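Local coordinates for protein chitinase (Thermococcus kodakarensis KOD1, PDB 5DHE) that hydrolyses chitin and, through this chitin-binding domain, probably holds on to the polysaccharide, at residues Q14-T19 and G76-G81; K36-D41 and P84-Y89. All blocks are in the same frame, centred on the assembly; numbering follows the deposited sequence.

Interaction 1: Q14-T19 and G76-G81; sequences QDWGST and GFIATG
At the end of an antiparallel beta ladder, where the turn after strand 9-15 starts strand 18-26, Thr19 pairs with Ala79 of strand 72-80. The pair is hydrogen-bonded in both directions: Thr19 N reaches Ala79 O at 2.8 Å, almost straight at 175°, and Ala79 N returns to Thr19 O at 2.9 Å. Beyond the ladder the hydroxyl of Thr19 takes over. With OG1 beside the backbone N and anti to the carbonyl carbon (chi1 -53°), it donates to Gly81 O at 2.9 Å, in the carbonyl plane and on a lone pair; OG1 also accepts from the backbone N of Glu83, so two bonds grip it. A valine in its place would probably leave Gly81 O without this donor and Glu83 N without its acceptor, leaving the link that follows strand 72-80 freer to shift. Next to Ala79, Ile78 lays CG2 against Ser18 CB at 3.9 Å; in one of two Trp16 conformers its CD1 also meets the ring edge at CH2, 3.7 Å away, a contact the other may not keep. Asp15, the last residue of strand 9-15, accepts from Gly17 N through OD1 at 3.2 Å, and its OD2 is bonded to Ser82 OG. This Asx turn shapes the tight link of a beta hairpin, laid beside the end of a third strand in the four-stranded antiparallel sheet of a beta-sandwich domain.

Interaction 2: K36-D41 and P84-Y89; sequences KVKLKD and PVEAMY
Lys38 stands with CG anti to its own N (chi1 -175°) and its chain extended, whereas Lys40 bends only at its last torsion (chi4 -57°); Glu86, extended beyond CG, brings its carboxylate to both. Lys40 NZ meets Glu86 OE2 at 3.1 Å, on the anti side and 22° out of the carboxylate plane. OE1 lies along the Lys38 chain, with CE at 3.3 Å, but its salt bridge to Lys38 NZ is long, 4.0 Å. A water donates to OE1 and Leu39 O, tying carboxylate to strand. Two positive neighbours would probably favour an ionised Glu86. The face carrying Val37, Leu39, Val85 and Met88 is apolar: Leu39 CD2 touches Val85 CG2 at 3.5 Å, Val37 CG1 meets Val85 CG1 at 3.9 Å, and Val37 CG2 lies alongside Met88. Lys36 and Tyr89 bond mutually through their backbones; Lys38 N gives to Ala87 O, Glu86 N to Lys38 O, Lys40 N to Pro84 O. Lys38 pairs with Ala87 but Leu39 with Val85, so Glu86 is the extra residue of a beta bulge, at the cost of a buried, partnerless Ala87 N. Lysines with Ala87 and Tyr89 line one face and the apolar one turns to the core, as in a beta sandwich.

Interactions 1 and 2 belong to the two facing sheets of the sandwich, their centres about 12 Å apart, and they meet through the core. Ala79 CB of interaction 1 packs on Pro84 CG of interaction 2 at 3.5 Å and on Leu39 CD2 at 4.0 Å, and Phe77 CE1 rests on Val85 CG2 at 3.8 Å; Thr19 OG1 lies 3.6 Å from Pro84 CD. Strands 72-80 and 85-92 are consecutive, so the chain passes from one sheet to the other through a short connection, from Gly81 to Pro84. Phe77 also stacks on Tyr21 and Phe62, and Tyr21 OH bonds Val85 N, adding a polar tie between the sheets.

Interaction 1: Q14-T19 and G76-G81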
loop_
_atom_site.group_PDB
_atom_site.type_symbol
_atom_site.label_atom_id
_atom_site.label_comp_id
_atom_site.label_asym_id
_atom_site.label_seq_id
_atom_site.Cartn_x
_atom_site.Cartn_y
_atom_site.Cartn_z
ATOM N N GLN A 14 -1.166 2.253 -13.455
ATOM C CA GLN A 14 -1.791 2.310 -14.774
ATOM C C GLN A 14 -3.072 3.105 -14.597
ATOM O O GLN A 14 -3.921 2.719 -13.797
ATOM C CB GLN A 14 -2.175 0.908 -15.269
ATOM C CG GLN A 14 -1.014 -0.046 -15.536
ATOM C CD GLN A 14 -1.452 -1.297 -16.287
ATOM O OE1 GLN A 14 -2.056 -2.214 -15.715
ATOM N NE2 GLN A 14 -1.157 -1.333 -17.580
ATOM N N ASP A 15 -3.214 4.185 -15.356
ATOM C CA ASP A 15 -4.405 5.024 -15.267
ATOM C C ASP A 15 -5.174 4.990 -16.562
ATOM O O ASP A 15 -4.761 5.370 -17.655
ATOM C CB ASP A 15 -3.986 6.453 -14.908
ATOM C CG ASP A 15 -5.138 7.455 -14.937
ATOM O OD1 ASP A 15 -6.318 7.069 -15.094
ATOM O OD2 ASP A 15 -4.833 8.655 -14.796
ATOM N N TRP A 16 -6.643 4.373 -16.440
ATOM C CA TRP A 16 -7.458 4.266 -17.649
ATOM C C TRP A 16 -8.814 4.888 -17.353
ATOM O O TRP A 16 -9.780 4.628 -18.065
ATOM C CB TRP A 16 -7.616 2.787 -17.984
ATOM C CG TRP A 16 -8.349 2.009 -16.910
ATOM C CD1 TRP A 16 -9.677 2.097 -16.596
ATOM C CD2 TRP A 16 -7.794 1.037 -16.019
ATOM N NE1 TRP A 16 -9.983 1.244 -15.570
ATOM C CE2 TRP A 16 -8.847 0.578 -15.193
ATOM C CE3 TRP A 16 -6.511 0.507 -15.836
ATOM C CZ2 TRP A 16 -8.655 -0.387 -14.201
ATOM C CZ3 TRP A 16 -6.320 -0.450 -14.850
ATOM C CH2 TRP A 16 -7.389 -0.889 -14.043
ATOM N N GLY A 17 -8.887 5.707 -16.312
ATOM C CA GLY A 17 -10.156 6.307 -15.915
ATOM C C GLY A 17 -10.221 6.072 -14.420
ATOM O O GLY A 17 -10.687 6.903 -13.631
ATOM N N SER A 18 -9.777 4.875 -14.057
ATOM C CA SER A 18 -9.625 4.445 -12.675
ATOM C C SER A 18 -8.158 4.049 -12.698
ATOM O O SER A 18 -7.614 3.782 -13.770
ATOM C CB SER A 18 -10.512 3.259 -12.327
ATOM O OG SER A 18 -11.818 3.728 -12.036
ATOM N N THR A 19 -7.514 4.003 -11.540
ATOM C CA THR A 19 -6.080 3.741 -11.521
ATOM C C THR A 19 -5.689 2.498 -10.746
ATOM O O THR A 19 -6.127 2.294 -9.609
ATOM C CB THR A 19 -5.336 4.977 -10.938
ATOM O OG1 THR A 19 -5.728 6.152 -11.664
ATOM C CG2 THR A 19 -3.809 4.808 -11.031
ATOM N N GLY A 76 -2.212 -5.485 -4.709
ATOM C CA GLY A 76 -2.628 -4.460 -5.632
ATOM C C GLY A 76 -4.022 -3.982 -5.335
ATOM O O GLY A 76 -4.759 -4.587 -4.551
ATOM N N PHE A 77 -4.380 -2.870 -5.957
ATOM C CA PHE A 77 -5.715 -2.332 -5.782
ATOM C C PHE A 77 -5.998 -1.357 -6.897
ATOM O O PHE A 77 -5.085 -0.880 -7.575
ATOM C CB PHE A 77 -5.872 -1.642 -4.409
ATOM C CG PHE A 77 -4.994 -0.422 -4.198
ATOM C CD1 PHE A 77 -5.456 0.861 -4.519
ATOM C CD2 PHE A 77 -3.730 -0.554 -3.615
ATOM C CE1 PHE A 77 -4.667 1.988 -4.252
ATOM C CE2 PHE A 77 -2.932 0.577 -3.347
ATOM C CZ PHE A 77 -3.405 1.837 -3.665
ATOM N N ILE A 78 -7.278 -1.111 -7.137
ATOM C CA ILE A 78 -7.672 -0.141 -8.132
ATOM C C ILE A 78 -8.441 0.892 -7.332
ATOM O O ILE A 78 -9.206 0.530 -6.432
ATOM C CB ILE A 78 -8.597 -0.762 -9.190
ATOM C CG1 ILE A 78 -7.812 -1.812 -9.973
ATOM C CG2 ILE A 78 -9.153 0.323 -10.112
ATOM C CD1 ILE A 78 -8.692 -2.562 -10.982
ATOM N N ALA A 79 -8.191 2.163 -7.618
ATOM C CA ALA A 79 -8.911 3.240 -6.936
ATOM C C ALA A 79 -9.544 4.064 -8.042
ATOM O O ALA A 79 -8.942 4.257 -9.101
ATOM C CB ALA A 79 -7.961 4.088 -6.110
ATOM N N THR A 80 -10.764 4.538 -7.809
ATOM C CA THR A 80 -11.466 5.294 -8.830
ATOM C C THR A 80 -10.860 6.655 -9.138
ATOM O O THR A 80 -10.289 7.325 -8.275
ATOM C CB THR A 80 -12.945 5.444 -8.442
ATOM O OG1 THR A 80 -13.050 6.144 -7.191
ATOM C CG2 THR A 80 -13.577 4.057 -8.304
ATOM N N GLY A 81 -10.974 7.061 -10.394
ATOM C CA GLY A 81 -10.406 8.339 -10.776
ATOM C C GLY A 81 -8.991 8.217 -11.314
ATOM O O GLY A 81 -8.408 7.128 -11.349
#

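Interaction 2: K36-D41 and P84-Y89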
loop_
_atom_site.group_PDB
_atom_site.type_symbol
_atom_site.label_atom_id
_atom_site.label_comp_id
_atom_site.label_asym_id
_atom_site.label_seq_id
_atom_site.Cartn_x
_atom_site.Cartn_y
_atom_site.Cartn_z
ATOM N N LYS A 36 -0.516 2.302 4.661
ATOM C CA LYS A 36 -1.585 3.285 4.772
ATOM C C LYS A 36 -1.572 4.099 3.487
ATOM O O LYS A 36 -0.519 4.523 3.017
ATOM C CB LYS A 36 -1.376 4.184 5.997
ATOM C CG LYS A 36 -1.318 3.399 7.304
ATOM C CD LYS A 36 -1.388 4.294 8.534
ATOM C CE LYS A 36 -2.746 4.945 8.681
ATOM N NZ LYS A 36 -2.880 5.612 10.010
ATOM N N VAL A 37 -2.757 4.317 2.933
ATOM C CA VAL A 37 -2.882 5.030 1.669
ATOM C C VAL A 37 -3.728 6.288 1.789
ATOM O O VAL A 37 -4.824 6.259 2.338
ATOM C CB VAL A 37 -3.500 4.094 0.613
ATOM C CG1 VAL A 37 -3.725 4.831 -0.707
ATOM C CG2 VAL A 37 -2.593 2.889 0.425
ATOM N N LYS A 38 -3.188 7.393 1.281
ATOM C CA LYS A 38 -3.882 8.679 1.296
ATOM C C LYS A 38 -4.534 8.862 -0.075
ATOM O O LYS A 38 -3.843 8.960 -1.086
ATOM C CB LYS A 38 -2.882 9.811 1.545
ATOM C CG LYS A 38 -3.533 11.166 1.702
ATOM C CD LYS A 38 -2.496 12.245 1.904
ATOM C CE LYS A 38 -3.168 13.581 2.166
ATOM N NZ LYS A 38 -2.177 14.689 2.149
ATOM N N LEU A 39 -5.866 8.888 -0.103
ATOM C CA LEU A 39 -6.616 9.061 -1.344
ATOM C C LEU A 39 -7.257 10.435 -1.471
ATOM O O LEU A 39 -7.683 11.029 -0.479
ATOM C CB LEU A 39 -7.749 8.042 -1.432
ATOM C CG LEU A 39 -7.510 6.596 -1.805
ATOM C CD1 LEU A 39 -8.873 5.898 -1.864
ATOM C CD2 LEU A 39 -6.824 6.516 -3.159
ATOM N N LYS A 40 -7.358 10.916 -2.702
ATOM C CA LYS A 40 -8.016 12.194 -2.948
ATOM C C LYS A 40 -9.489 12.024 -2.593
ATOM O O LYS A 40 -10.054 10.937 -2.759
ATOM C CB LYS A 40 -7.904 12.577 -4.424
ATOM C CG LYS A 40 -6.516 12.927 -4.877
ATOM C CD LYS A 40 -6.539 13.485 -6.292
ATOM C CE LYS A 40 -5.152 13.919 -6.733
ATOM N NZ LYS A 40 -4.569 14.933 -5.802
ATOM N N ASP A 41 -10.113 13.091 -2.104
ATOM C CA ASP A 41 -11.531 13.025 -1.763
ATOM C C ASP A 41 -12.344 12.624 -3.002
ATOM O O ASP A 41 -12.036 13.033 -4.123
ATOM C CB ASP A 41 -12.053 14.390 -1.285
ATOM C CG ASP A 41 -11.623 14.729 0.129
ATOM O OD1 ASP A 41 -11.261 13.810 0.890
ATOM O OD2 ASP A 41 -11.671 15.932 0.473
ATOM N N PRO A 84 -5.539 8.935 -8.040
ATOM C CA PRO A 84 -6.108 9.389 -6.767
ATOM C C PRO A 84 -5.220 9.193 -5.550
ATOM O O PRO A 84 -5.418 9.836 -4.522
ATOM C CB PRO A 84 -7.408 8.592 -6.669
ATOM C CG PRO A 84 -7.029 7.300 -7.299
ATOM C CD PRO A 84 -6.244 7.732 -8.527
ATOM N N VAL A 85 -4.235 8.311 -5.650
ATOM C CA VAL A 85 -3.361 8.105 -4.505
ATOM C C VAL A 85 -2.336 9.230 -4.421
ATOM O O VAL A 85 -1.575 9.482 -5.356
ATOM C CB VAL A 85 -2.645 6.742 -4.580
ATOM C CG1 VAL A 85 -1.638 6.606 -3.420
ATOM C CG2 VAL A 85 -3.677 5.622 -4.490
ATOM N N GLU A 86 -2.317 9.902 -3.280
ATOM C CA GLU A 86 -1.391 11.007 -3.058
ATOM C C GLU A 86 -0.152 10.526 -2.311
ATOM O O GLU A 86 0.920 11.130 -2.428
ATOM C CB GLU A 86 -2.089 12.107 -2.260
ATOM C CG GLU A 86 -3.253 12.750 -3.010
ATOM C CD GLU A 86 -3.973 13.794 -2.182
ATOM O OE1 GLU A 86 -4.258 13.524 -1.000
ATOM O OE2 GLU A 86 -4.262 14.883 -2.718
ATOM N N ALA A 87 -0.292 9.443 -1.551
ATOM C CA ALA A 87 0.841 8.921 -0.800
ATOM C C ALA A 87 0.557 7.559 -0.213
ATOM O O ALA A 87 -0.597 7.212 0.021
ATOM C CB ALA A 87 1.205 9.883 0.334
ATOM N N MET A 88 1.614 6.773 -0.019
ATOM C CA MET A 88 1.463 5.473 0.633
ATOM C C MET A 88 2.566 5.388 1.663
ATOM O O MET A 88 3.674 5.884 1.442
ATOM C CB MET A 88 1.578 4.314 -0.350
ATOM C CG MET A 88 0.530 4.368 -1.424
ATOM S SD MET A 88 0.375 2.765 -2.229
ATOM C CE MET A 88 1.811 2.745 -3.131
ATOM N N TYR A 89 2.245 4.789 2.806
ATOM C CA TYR A 89 3.209 4.669 3.894
ATOM C C TYR A 89 3.327 3.222 4.345
ATOM O O TYR A 89 2.316 2.564 4.598
ATOM C CB TYR A 89 2.755 5.501 5.089
ATOM C CG TYR A 89 2.478 6.946 4.780
ATOM C CD1 TYR A 89 1.308 7.330 4.129
ATOM C CD2 TYR A 89 3.403 7.931 5.116
ATOM C CE1 TYR A 89 1.069 8.661 3.817
ATOM C CE2 TYR A 89 3.176 9.252 4.812
ATOM C CZ TYR A 89 2.012 9.612 4.164
ATOM O OH TYR A 89 1.797 10.932 3.856
HETATM O O HOH W 1 -6.761 13.612 -0.005
#